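Local coordinates for protein Cj0977 (Campylobacter jejuni, PDB 3BNV) that is a sigma28-regulated, nonflagellar virulence protein with a hot-dog fold, whose biochemical function is unknown, at residues Leu51-Thr54 / Ser55-Ala59. Sequence-based numbering, arbitrary orientation.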
loop_
_atom_site.group_PDB
_atom_site.type_symbol
_atom_site.label_atom_id
_atom_site.label_comp_id
_atom_site.label_asym_id
_atom_site.label_seq_id
_atom_site.Cartn_x
_atom_site.Cartn_y
_atom_site.Cartn_z
ATOM N N LEU A 51 0.988 -6.659 -11.763
ATOM C CA LEU A 51 0.864 -7.314 -10.475
ATOM C C LEU A 51 0.040 -8.563 -10.672
ATOM O O LEU A 51 -1.128 -8.482 -11.052
ATOM C CB LEU A 51 0.163 -6.407 -9.473
ATOM C CG LEU A 51 -0.054 -6.919 -8.052
ATOM C CD1 LEU A 51 1.254 -6.894 -7.310
ATOM C CD2 LEU A 51 -1.075 -6.080 -7.280
ATOM N N ILE A 52 0.651 -9.728 -10.464
ATOM C CA ILE A 52 -0.154 -10.936 -10.439
ATOM C C ILE A 52 -0.560 -11.213 -8.995
ATOM O O ILE A 52 0.287 -11.328 -8.103
ATOM C CB ILE A 52 0.480 -12.149 -11.186
ATOM C CG1 ILE A 52 1.421 -12.924 -10.298
ATOM C CG2 ILE A 52 1.214 -11.680 -12.400
ATOM C CD1 ILE A 52 2.759 -13.308 -11.015
ATOM N N THR A 53 -1.862 -11.271 -8.769
ATOM C CA THR A 53 -2.365 -11.431 -7.417
ATOM C C THR A 53 -2.062 -12.836 -6.903
ATOM O O THR A 53 -2.122 -13.798 -7.655
ATOM C CB THR A 53 -3.875 -11.156 -7.334
ATOM O OG1 THR A 53 -4.588 -12.136 -8.095
ATOM C CG2 THR A 53 -4.171 -9.798 -7.877
ATOM N N THR A 54 -1.703 -12.947 -5.625
ATOM C CA THR A 54 -1.382 -14.271 -5.062
ATOM C C THR A 54 -2.109 -14.466 -3.742
ATOM O O THR A 54 -2.685 -13.526 -3.179
ATOM C CB THR A 54 0.151 -14.521 -4.836
ATOM O OG1 THR A 54 0.583 -13.849 -3.645
ATOM C CG2 THR A 54 0.983 -14.054 -6.020
ATOM N N SER A 55 -2.082 -15.697 -3.249
ATOM C CA SER A 55 -2.807 -16.006 -2.030
ATOM C C SER A 55 -2.204 -15.300 -0.830
ATOM O O SER A 55 -2.805 -15.280 0.228
ATOM C CB SER A 55 -2.808 -17.483 -1.786
ATOM O OG SER A 55 -1.474 -17.919 -1.637
ATOM N N GLU A 56 -1.029 -14.696 -1.002
ATOM C CA GLU A 56 -0.401 -13.940 0.083
ATOM C C GLU A 56 -1.006 -12.568 0.305
ATOM O O GLU A 56 -0.720 -11.926 1.305
ATOM C CB GLU A 56 1.114 -13.832 -0.134
ATOM C CG GLU A 56 1.818 -15.180 0.153
ATOM C CD GLU A 56 3.341 -15.089 0.102
ATOM O OE1 GLU A 56 3.848 -14.147 -0.566
ATOM O OE2 GLU A 56 4.017 -15.954 0.724
HETATM N N MSE A 57 -1.841 -12.120 -0.629
HETATM C CA MSE A 57 -2.455 -10.803 -0.524
HETATM C C MSE A 57 -3.961 -10.816 -0.245
HETATM O O MSE A 57 -4.601 -9.774 -0.257
HETATM C CB MSE A 57 -2.106 -9.939 -1.740
HETATM C CG MSE A 57 -1.297 -10.661 -2.802
HETATM SE SE MSE A 57 -0.886 -9.590 -4.394
HETATM C CE MSE A 57 -2.583 -8.681 -4.544
ATOM N N VAL A 58 -4.529 -11.980 0.028
ATOM C CA VAL A 58 -5.962 -12.054 0.275
ATOM C C VAL A 58 -6.346 -11.413 1.593
ATOM O O VAL A 58 -5.578 -11.435 2.535
ATOM C CB VAL A 58 -6.498 -13.511 0.276
ATOM C CG1 VAL A 58 -6.297 -14.165 -1.089
ATOM C CG2 VAL A 58 -5.851 -14.318 1.424
ATOM N N ALA A 59 -7.556 -10.870 1.643
ATOM C CA ALA A 59 -8.132 -10.343 2.865
ATOM C C ALA A 59 -8.997 -11.395 3.523
ATOM O O ALA A 59 -9.179 -11.387 4.733
ATOM C CB ALA A 59 -8.974 -9.139 2.548
#
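M57, a selenomethionine here, reaches back along the chain that leads into its own turn, and its selenoether end meets L51 and T53. SE lies 3.8 Å from CA of T53, and the M57 and T53 side chains cross at roughly a right angle. A bend at the last torsion (chi3 -39°) brings CE of M57 against the T53 methyl, CG2 to CE being 3.9 Å. L51 and M57 reach toward each other tip to tip, CD2 of L51 4.1 Å from CE of M57. A long, flexible, apolar chain suits this place, since it can reach back along the backbone to join a leucine and a threonine methyl.

T54 starts the reversal. Its carbonyl O accepts N of M57 at 3.0 Å, closing a type I beta turn through S55 and E56; the donor lies well above the carbonyl plane. With chi1 at 78°, OG1 of T54 accepts N of E56 at 3.2 Å in an ST turn. Any residue could offer the carbonyl, but the hydroxyl makes threonine fit. S55 and E56 are polar and exposed.

OG1 of T53 is hydrogen-bonded to N of G103 and O of D104, so this buried threonine has its hydroxyl satisfied while its methyl packs on M57. V58 packs on E30 of the second subunit. The turn follows just after strand 46-52 and begins the loop toward helix 67-82, on which L51 touches A73 and M57 touches F69.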